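PDB 6KD0: vibralactone Cyclase from Boreostereum vibrans, which probably catalyses, as an alpha/beta-hydrolase-fold enzyme, the cyclization that forms the fused bicyclic beta-lactone of vibralactone. Local coordinates for residues L50-Y64 against E112-K124. Sequence-based numbering, arbitrary orientation.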
ATOM      1  N   LEU A  50      12.358  -8.241  -9.814  1.00 21.94           N
ATOM      2  CA  LEU A  50      12.347  -6.852  -9.348  1.00 20.57           C
ATOM      3  C   LEU A  50      13.700  -6.471  -8.764  1.00 20.11           C
ATOM      4  O   LEU A  50      14.272  -5.422  -9.095  1.00 21.83           O
ATOM      5  CB  LEU A  50      11.248  -6.669  -8.298  1.00 19.57           C
ATOM      6  CG  LEU A  50      10.447  -5.368  -8.209  1.00 28.21           C
ATOM      7  CD1 LEU A  50      10.092  -5.042  -6.747  1.00 26.17           C
ATOM      8  CD2 LEU A  50      11.108  -4.195  -8.912  1.00 21.95           C
ATOM      9  N   ASN A  51      14.249  -7.337  -7.914  1.00 19.49           N
ATOM     10  CA  ASN A  51      15.515  -7.026  -7.271  1.00 20.35           C
ATOM     11  C   ASN A  51      16.641  -6.984  -8.280  1.00 24.32           C
ATOM     12  O   ASN A  51      17.523  -6.131  -8.182  1.00 21.38           O
ATOM     13  CB  ASN A  51      15.818  -8.035  -6.175  1.00 24.20           C
ATOM     14  CG  ASN A  51      14.978  -7.799  -4.963  1.00 22.99           C
ATOM     15  OD1 ASN A  51      14.215  -6.827  -4.926  1.00 24.62           O
ATOM     16  ND2 ASN A  51      15.086  -8.669  -3.976  1.00 23.43           N
ATOM     17  N   LYS A  52      16.634  -7.894  -9.257  1.00 24.40           N
ATOM     18  CA  LYS A  52      17.656  -7.838 -10.296  1.00 22.68           C
ATOM     19  C   LYS A  52      17.600  -6.510 -11.037  1.00 25.74           C
ATOM     20  O   LYS A  52      18.644  -5.918 -11.345  1.00 22.72           O
ATOM     21  CB  LYS A  52      17.493  -9.011 -11.260  1.00 24.51           C
ATOM     22  CG  LYS A  52      18.439  -8.982 -12.445  1.00 37.94           C
ATOM     23  CD  LYS A  52      18.274 -10.267 -13.262  1.00 41.93           C
ATOM     24  CE  LYS A  52      19.064 -10.198 -14.550  1.00 44.16           C
ATOM     25  NZ  LYS A  52      18.975 -11.451 -15.370  1.00 51.29           N
ATOM     26  N   PHE A  53      16.394  -6.003 -11.309  1.00 25.20           N
ATOM     27  CA  PHE A  53      16.318  -4.722 -12.013  1.00 24.10           C
ATOM     28  C   PHE A  53      16.769  -3.563 -11.125  1.00 26.06           C
ATOM     29  O   PHE A  53      17.402  -2.607 -11.602  1.00 23.46           O
ATOM     30  CB  PHE A  53      14.905  -4.456 -12.533  1.00 26.76           C
ATOM     31  CG  PHE A  53      14.741  -3.072 -13.125  1.00 33.07           C
ATOM     32  CD1 PHE A  53      15.134  -2.819 -14.432  1.00 26.83           C
ATOM     33  CD2 PHE A  53      14.241  -2.018 -12.365  1.00 25.50           C
ATOM     34  CE1 PHE A  53      15.007  -1.549 -14.977  1.00 30.84           C
ATOM     35  CE2 PHE A  53      14.121  -0.749 -12.911  1.00 27.71           C
ATOM     36  CZ  PHE A  53      14.506  -0.525 -14.224  1.00 28.97           C
ATOM     37  N   LEU A  54      16.425  -3.609  -9.845  1.00 20.81           N
ATOM     38  CA  LEU A  54      16.699  -2.486  -8.954  1.00 23.84           C
ATOM     39  C   LEU A  54      18.129  -2.471  -8.433  1.00 27.09           C
ATOM     40  O   LEU A  54      18.585  -1.420  -7.971  1.00 26.61           O
ATOM     41  CB  LEU A  54      15.753  -2.524  -7.758  1.00 22.63           C
ATOM     42  CG  LEU A  54      14.605  -1.532  -7.593  1.00 29.40           C
ATOM     43  CD1 LEU A  54      14.213  -0.832  -8.862  1.00 23.64           C
ATOM     44  CD2 LEU A  54      13.413  -2.249  -6.933  1.00 21.20           C
ATOM     45  N   GLU A  55      18.829  -3.612  -8.484  1.00 25.58           N
ATOM     46  CA  GLU A  55      20.179  -3.732  -7.929  1.00 27.46           C
ATOM     47  C   GLU A  55      21.117  -2.589  -8.302  1.00 25.89           C
ATOM     48  O   GLU A  55      21.779  -2.054  -7.397  1.00 29.25           O
ATOM     49  CB  GLU A  55      20.763  -5.086  -8.359  1.00 29.01           C
ATOM     50  CG  GLU A  55      22.168  -5.355  -7.871  1.00 39.90           C
ATOM     51  CD  GLU A  55      22.198  -5.849  -6.442  1.00 45.21           C
ATOM     52  OE1 GLU A  55      23.061  -5.376  -5.669  1.00 53.75           O
ATOM     53  OE2 GLU A  55      21.367  -6.718  -6.093  1.00 57.42           O
ATOM     54  N   PRO A  56      21.219  -2.152  -9.567  1.00 28.07           N
ATOM     55  CA  PRO A  56      22.136  -1.042  -9.884  1.00 30.24           C
ATOM     56  C   PRO A  56      21.708   0.304  -9.334  1.00 30.72           C
ATOM     57  O   PRO A  56      22.522   1.227  -9.352  1.00 31.17           O
ATOM     58  CB  PRO A  56      22.153  -1.004 -11.419  1.00 29.02           C
ATOM     59  CG  PRO A  56      21.477  -2.234 -11.881  1.00 31.16           C
ATOM     60  CD  PRO A  56      20.605  -2.714 -10.785  1.00 28.62           C
ATOM     61  N   SER A  57      20.468   0.458  -8.878  1.00 26.56           N
ATOM     62  CA  SER A  57      19.994   1.697  -8.288  1.00 27.12           C
ATOM     63  C   SER A  57      20.112   1.714  -6.769  1.00 26.52           C
ATOM     64  O   SER A  57      19.804   2.736  -6.159  1.00 27.52           O
ATOM     65  CB  SER A  57      18.540   1.953  -8.683  1.00 28.97           C
ATOM     66  OG  SER A  57      18.403   1.979 -10.087  1.00 30.88           O
ATOM     67  N   LEU A  58      20.544   0.623  -6.147  1.00 24.58           N
ATOM     68  CA  LEU A  58      20.678   0.619  -4.696  1.00 26.45           C
ATOM     69  C   LEU A  58      21.737   1.640  -4.279  1.00 29.10           C
ATOM     70  O   LEU A  58      22.749   1.801  -4.976  1.00 25.84           O
ATOM     71  CB  LEU A  58      21.074  -0.765  -4.187  1.00 26.22           C
ATOM     72  CG  LEU A  58      20.067  -1.919  -4.184  1.00 29.97           C
ATOM     73  CD1 LEU A  58      20.729  -3.164  -3.609  1.00 32.92           C
ATOM     74  CD2 LEU A  58      18.814  -1.593  -3.392  1.00 24.21           C
ATOM     75  N   PRO A  59      21.547   2.341  -3.162  1.00 28.26           N
ATOM     76  CA  PRO A  59      22.618   3.203  -2.659  1.00 27.56           C
ATOM     77  C   PRO A  59      23.810   2.375  -2.208  1.00 30.30           C
ATOM     78  O   PRO A  59      23.701   1.191  -1.869  1.00 27.00           O
ATOM     79  CB  PRO A  59      21.984   3.945  -1.474  1.00 26.08           C
ATOM     80  CG  PRO A  59      20.690   3.256  -1.165  1.00 24.80           C
ATOM     81  CD  PRO A  59      20.356   2.322  -2.290  1.00 24.56           C
ATOM     82  N   SER A  60      24.969   3.036  -2.201  1.00 27.16           N
ATOM     83  CA  SER A  60      26.165   2.482  -1.576  1.00 31.39           C
ATOM     84  C   SER A  60      25.839   2.002  -0.174  1.00 28.42           C
ATOM     85  O   SER A  60      24.991   2.578   0.511  1.00 29.24           O
ATOM     86  CB  SER A  60      27.267   3.543  -1.508  1.00 32.74           C
ATOM     87  OG  SER A  60      27.368   4.251  -2.718  1.00 44.10           O
ATOM     88  N   GLU A  61      26.514   0.936   0.249  1.00 26.46           N
ATOM     89  CA  GLU A  61      26.209   0.326   1.535  1.00 33.59           C
ATOM     90  C   GLU A  61      26.557   1.235   2.701  1.00 31.55           C
ATOM     91  O   GLU A  61      26.035   1.035   3.799  1.00 33.00           O
ATOM     92  CB  GLU A  61      26.938  -1.014   1.669  1.00 36.15           C
ATOM     93  CG  GLU A  61      26.431  -2.076   0.696  1.00 43.25           C
ATOM     94  CD  GLU A  61      27.188  -3.393   0.798  1.00 56.37           C
ATOM     95  OE1 GLU A  61      28.284  -3.411   1.413  1.00 52.95           O
ATOM     96  OE2 GLU A  61      26.686  -4.403   0.248  1.00 50.86           O
ATOM     97  N   ASP A  62      27.413   2.236   2.489  1.00 34.25           N
ATOM     98  CA  ASP A  62      27.717   3.184   3.553  1.00 36.70           C
ATOM     99  C   ASP A  62      26.573   4.151   3.827  1.00 32.07           C
ATOM    100  O   ASP A  62      26.591   4.836   4.857  1.00 30.58           O
ATOM    101  CB  ASP A  62      28.962   3.990   3.197  1.00 32.97           C
ATOM    102  CG  ASP A  62      28.834   4.668   1.853  1.00 34.43           C
ATOM    103  OD1 ASP A  62      28.905   3.951   0.836  1.00 35.14           O
ATOM    104  OD2 ASP A  62      28.627   5.898   1.809  1.00 39.00           O
ATOM    105  N   ARG A  63      25.590   4.241   2.935  1.00 27.19           N
ATOM    106  CA  ARG A  63      24.597   5.305   3.001  1.00 28.10           C
ATOM    107  C   ARG A  63      23.329   4.898   3.742  1.00 27.29           C
ATOM    108  O   ARG A  63      22.450   5.742   3.956  1.00 26.59           O
ATOM    109  CB  ARG A  63      24.253   5.771   1.585  1.00 30.45           C
ATOM    110  CG  ARG A  63      25.425   6.468   0.872  1.00 33.22           C
ATOM    111  CD  ARG A  63      24.991   7.078  -0.447  1.00 30.97           C
ATOM    112  NE  ARG A  63      24.157   8.261  -0.260  1.00 34.81           N
ATOM    113  CZ  ARG A  63      24.623   9.495  -0.102  1.00 29.23           C
ATOM    114  NH1 ARG A  63      25.929   9.719  -0.104  1.00 32.99           N
ATOM    115  NH2 ARG A  63      23.782  10.501   0.068  1.00 30.25           N
ATOM    116  N   TYR A  64      23.210   3.638   4.139  1.00 26.33           N
ATOM    117  CA  TYR A  64      22.053   3.210   4.913  1.00 25.77           C
ATOM    118  C   TYR A  64      22.431   1.957   5.682  1.00 24.98           C
ATOM    119  O   TYR A  64      23.374   1.251   5.329  1.00 26.16           O
ATOM    120  CB  TYR A  64      20.845   2.937   4.010  1.00 23.59           C
ATOM    121  CG  TYR A  64      21.033   1.695   3.175  1.00 24.94           C
ATOM    122  CD1 TYR A  64      21.733   1.751   1.977  1.00 26.73           C
ATOM    123  CD2 TYR A  64      20.547   0.457   3.595  1.00 24.72           C
ATOM    124  CE1 TYR A  64      21.927   0.615   1.214  1.00 27.07           C
ATOM    125  CE2 TYR A  64      20.740  -0.686   2.839  1.00 22.94           C
ATOM    126  CZ  TYR A  64      21.422  -0.597   1.650  1.00 25.91           C
ATOM    127  OH  TYR A  64      21.631  -1.724   0.883  1.00 25.84           O
ATOM    128  N   GLU A 112      10.217  -8.650   1.988  1.00 20.69           N
ATOM    129  CA  GLU A 112      11.073  -8.833   0.814  1.00 21.24           C
ATOM    130  C   GLU A 112      10.532  -8.092  -0.397  1.00 20.76           C
ATOM    131  O   GLU A 112      11.314  -7.520  -1.176  1.00 22.48           O
ATOM    132  CB  GLU A 112      11.226 -10.313   0.491  1.00 20.51           C
ATOM    133  CG  GLU A 112      12.065 -11.059   1.490  1.00 20.68           C
ATOM    134  CD  GLU A 112      12.063 -12.544   1.227  1.00 31.49           C
ATOM    135  OE1 GLU A 112      12.568 -12.938   0.159  1.00 32.75           O
ATOM    136  OE2 GLU A 112      11.536 -13.302   2.069  1.00 29.50           O
ATOM    137  N   MET A 113       9.199  -8.008  -0.504  1.00 20.15           N
ATOM    138  CA  MET A 113       8.551  -7.365  -1.641  1.00 18.07           C
ATOM    139  C   MET A 113       9.100  -5.974  -1.907  1.00 22.62           C
ATOM    140  O   MET A 113       9.345  -5.599  -3.062  1.00 19.23           O
ATOM    141  CB  MET A 113       7.054  -7.280  -1.395  1.00 19.46           C
ATOM    142  CG  MET A 113       6.361  -8.626  -1.512  1.00 17.94           C
ATOM    143  SD  MET A 113       4.679  -8.462  -0.906  1.00 22.54           S
ATOM    144  CE  MET A 113       3.824  -9.647  -1.942  1.00 19.43           C
ATOM    145  N   ASP A 114       9.286  -5.183  -0.856  1.00 18.78           N
ATOM    146  CA  ASP A 114       9.627  -3.786  -1.087  1.00 22.72           C
ATOM    147  C   ASP A 114      11.002  -3.469  -0.543  1.00 20.22           C
ATOM    148  O   ASP A 114      11.382  -2.288  -0.479  1.00 20.61           O
ATOM    149  CB  ASP A 114       8.559  -2.867  -0.485  1.00 23.79           C
ATOM    150  CG  ASP A 114       7.167  -3.233  -0.963  1.00 25.19           C
ATOM    151  OD1 ASP A 114       6.872  -3.005  -2.162  1.00 25.03           O
ATOM    152  OD2 ASP A 114       6.377  -3.777  -0.157  1.00 24.26           O
ATOM    153  N   ASP A 115      11.769  -4.504  -0.193  1.00 19.58           N
ATOM    154  CA  ASP A 115      13.031  -4.272   0.504  1.00 20.54           C
ATOM    155  C   ASP A 115      13.945  -3.323  -0.277  1.00 22.26           C
ATOM    156  O   ASP A 115      14.381  -2.286   0.246  1.00 24.82           O
ATOM    157  CB  ASP A 115      13.708  -5.618   0.759  1.00 20.67           C
ATOM    158  CG  ASP A 115      14.874  -5.518   1.710  1.00 21.68           C
ATOM    159  OD1 ASP A 115      14.669  -5.155   2.887  1.00 23.37           O
ATOM    160  OD2 ASP A 115      15.997  -5.830   1.276  1.00 23.28           O
ATOM    161  N   TYR A 116      14.219  -3.636  -1.542  1.00 19.68           N
ATOM    162  CA  TYR A 116      15.098  -2.763  -2.319  1.00 21.40           C
ATOM    163  C   TYR A 116      14.492  -1.377  -2.479  1.00 22.13           C
ATOM    164  O   TYR A 116      15.190  -0.367  -2.296  1.00 21.61           O
ATOM    165  CB  TYR A 116      15.410  -3.383  -3.683  1.00 24.14           C
ATOM    166  CG  TYR A 116      16.463  -4.477  -3.621  1.00 27.24           C
ATOM    167  CD1 TYR A 116      16.741  -5.143  -2.428  1.00 25.23           C
ATOM    168  CD2 TYR A 116      17.159  -4.855  -4.755  1.00 24.63           C
ATOM    169  CE1 TYR A 116      17.697  -6.152  -2.369  1.00 27.75           C
ATOM    170  CE2 TYR A 116      18.118  -5.850  -4.709  1.00 28.48           C
ATOM    171  CZ  TYR A 116      18.382  -6.495  -3.520  1.00 25.43           C
ATOM    172  OH  TYR A 116      19.323  -7.482  -3.486  1.00 32.04           O
ATOM    173  N   ASP A 117      13.181  -1.301  -2.754  1.00 18.74           N
ATOM    174  CA  ASP A 117      12.575   0.013  -2.938  1.00 19.52           C
ATOM    175  C   ASP A 117      12.782   0.866  -1.693  1.00 18.90           C
ATOM    176  O   ASP A 117      13.147   2.042  -1.793  1.00 22.09           O
ATOM    177  CB  ASP A 117      11.085  -0.123  -3.249  1.00 20.70           C
ATOM    178  CG  ASP A 117      10.803  -0.312  -4.737  1.00 25.01           C
ATOM    179  OD1 ASP A 117      11.439   0.374  -5.555  1.00 23.99           O
ATOM    180  OD2 ASP A 117       9.945  -1.150  -5.091  1.00 24.36           O
ATOM    181  N   LEU A 118      12.636   0.263  -0.504  1.00 21.42           N
ATOM    182  CA  LEU A 118      12.749   1.054   0.720  1.00 18.72           C
ATOM    183  C   LEU A 118      14.209   1.406   1.022  1.00 20.83           C
ATOM    184  O   LEU A 118      14.474   2.510   1.523  1.00 21.07           O
ATOM    185  CB  LEU A 118      12.102   0.322   1.901  1.00 19.99           C
ATOM    186  CG  LEU A 118      10.565   0.210   1.811  1.00 20.23           C
ATOM    187  CD1 LEU A 118       9.985  -0.579   2.979  1.00 20.04           C
ATOM    188  CD2 LEU A 118       9.893   1.593   1.728  1.00 19.64           C
ATOM    189  N   ARG A 119      15.162   0.518   0.687  1.00 20.89           N
ATOM    190  CA  ARG A 119      16.568   0.902   0.781  1.00 23.83           C
ATOM    191  C   ARG A 119      16.804   2.157  -0.037  1.00 23.74           C
ATOM    192  O   ARG A 119      17.463   3.103   0.416  1.00 25.51           O
ATOM    193  CB  ARG A 119      17.483  -0.218   0.288  1.00 20.70           C
ATOM    194  CG  ARG A 119      17.564  -1.429   1.170  1.00 25.87           C
ATOM    195  CD  ARG A 119      18.318  -2.522   0.439  1.00 26.60           C
ATOM    196  NE  ARG A 119      18.080  -3.844   1.001  1.00 26.45           N
ATOM    197  CZ  ARG A 119      19.041  -4.674   1.392  1.00 26.85           C
ATOM    198  NH1 ARG A 119      20.324  -4.319   1.293  1.00 28.00           N
ATOM    199  NH2 ARG A 119      18.723  -5.856   1.869  1.00 22.99           N
ATOM    200  N   ILE A 120      16.228   2.193  -1.244  1.00 22.79           N
ATOM    201  CA  ILE A 120      16.417   3.355  -2.098  1.00 23.77           C
ATOM    202  C   ILE A 120      15.756   4.573  -1.469  1.00 25.54           C
ATOM    203  O   ILE A 120      16.389   5.633  -1.313  1.00 24.99           O
ATOM    204  CB  ILE A 120      15.879   3.043  -3.504  1.00 24.53           C
ATOM    205  CG1 ILE A 120      16.756   1.950  -4.123  1.00 20.52           C
ATOM    206  CG2 ILE A 120      15.821   4.303  -4.360  1.00 20.68           C
ATOM    207  CD1 ILE A 120      16.142   1.239  -5.277  1.00 19.33           C
ATOM    208  N   ILE A 121      14.518   4.400  -0.985  1.00 21.45           N
ATOM    209  CA  ILE A 121      13.721   5.548  -0.567  1.00 21.75           C
ATOM    210  C   ILE A 121      14.318   6.168   0.681  1.00 21.17           C
ATOM    211  O   ILE A 121      14.406   7.397   0.799  1.00 24.18           O
ATOM    212  CB  ILE A 121      12.245   5.144  -0.356  1.00 20.19           C
ATOM    213  CG1 ILE A 121      11.521   5.045  -1.704  1.00 21.53           C
ATOM    214  CG2 ILE A 121      11.546   6.138   0.583  1.00 17.96           C
ATOM    215  CD1 ILE A 121      10.150   4.411  -1.633  1.00 22.60           C
ATOM    216  N   CYS A 122      14.771   5.330   1.618  1.00 21.93           N
ATOM    217  CA  CYS A 122      15.333   5.863   2.853  1.00 23.42           C
ATOM    218  C   CYS A 122      16.548   6.731   2.559  1.00 23.47           C
ATOM    219  O   CYS A 122      16.728   7.777   3.190  1.00 24.68           O
ATOM    220  CB  CYS A 122      15.650   4.728   3.830  1.00 23.15           C
ATOM    221  SG  CYS A 122      17.329   4.053   3.860  1.00 28.65           S
ATOM    222  N   ASP A 123      17.333   6.372   1.536  1.00 21.87           N
ATOM    223  CA  ASP A 123      18.469   7.215   1.167  1.00 23.06           C
ATOM    224  C   ASP A 123      18.006   8.443   0.395  1.00 25.36           C
ATOM    225  O   ASP A 123      18.496   9.555   0.637  1.00 28.40           O
ATOM    226  CB  ASP A 123      19.468   6.386   0.359  1.00 25.20           C
ATOM    227  CG  ASP A 123      20.590   7.210  -0.239  1.00 29.00           C
ATOM    228  OD1 ASP A 123      21.412   7.739   0.536  1.00 29.47           O
ATOM    229  OD2 ASP A 123      20.651   7.300  -1.486  1.00 27.52           O
ATOM    230  N   LYS A 124      17.029   8.273  -0.502  1.00 21.39           N
ATOM    231  CA  LYS A 124      16.626   9.382  -1.361  1.00 24.47           C
ATOM    232  C   LYS A 124      15.930  10.467  -0.558  1.00 28.61           C
ATOM    233  O   LYS A 124      16.179  11.654  -0.771  1.00 27.32           O
ATOM    234  CB  LYS A 124      15.725   8.879  -2.485  1.00 29.36           C
ATOM    235  CG  LYS A 124      15.026   9.985  -3.266  1.00 36.32           C
ATOM    236  CD  LYS A 124      15.439   9.988  -4.723  1.00 47.40           C
ATOM    237  CE  LYS A 124      14.955  11.261  -5.427  1.00 49.97           C
ATOM    238  NZ  LYS A 124      16.103  12.138  -5.798  1.00 61.00           N
TER
HETATM  239  O   HOH W   1      12.764  -5.853  -2.877  1.00 19.37           O
HETATM  240  O   HOH W   2      13.838  -8.841  -1.466  1.00 19.67           O
HETATM  241  O   HOH W   3      21.721   7.991   3.046  1.00 24.27           O
HETATM  242  O   HOH W   4      21.070  10.932  -0.365  1.00 35.65           O
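R63 and D123 form a salt bridge, NE to OD1 at 2.9 Å; the oxygen is met on its syn side, and the guanidinium and carboxylate planes stand almost perpendicular (85°). Water 4 joins R63 NH2 to the carbonyl O of D123. R119 NH1 donates to Y64 OH at 2.9 Å, close to the guanidinium plane, while NE and NH2 both grip OD2 of D115, whose OD1 is held by R81 and Y83 of strand 76-85. The R119 chain, extended from CG to NE, runs along the Y64 ring with CG 3.7 Å from CE2. A leucine at R119 would probably leave Y64 OH without this donor and D115 OD2 without its charged mate.

Y116 is sandwiched. The N51 amide stacks on one face, planes 13° apart with CG over the ring centre, and L58 CD1 makes a CH-pi contact on the opposite face, 4.0 Å from the centroid. N51 is itself fixed by water 2, which bridges ND2 and the carbonyl O of E112. Further along, I120 CD1 packs on L54 CG (3.9 Å), and P59 CB lies 3.6 Å from D123 OD2.

Thus the end of helix 35-54 and the loop entering edge strand 64-73 cover helix 115-125, which precedes strand 128-132 in the central mixed sheet of the alpha/beta hydrolase fold.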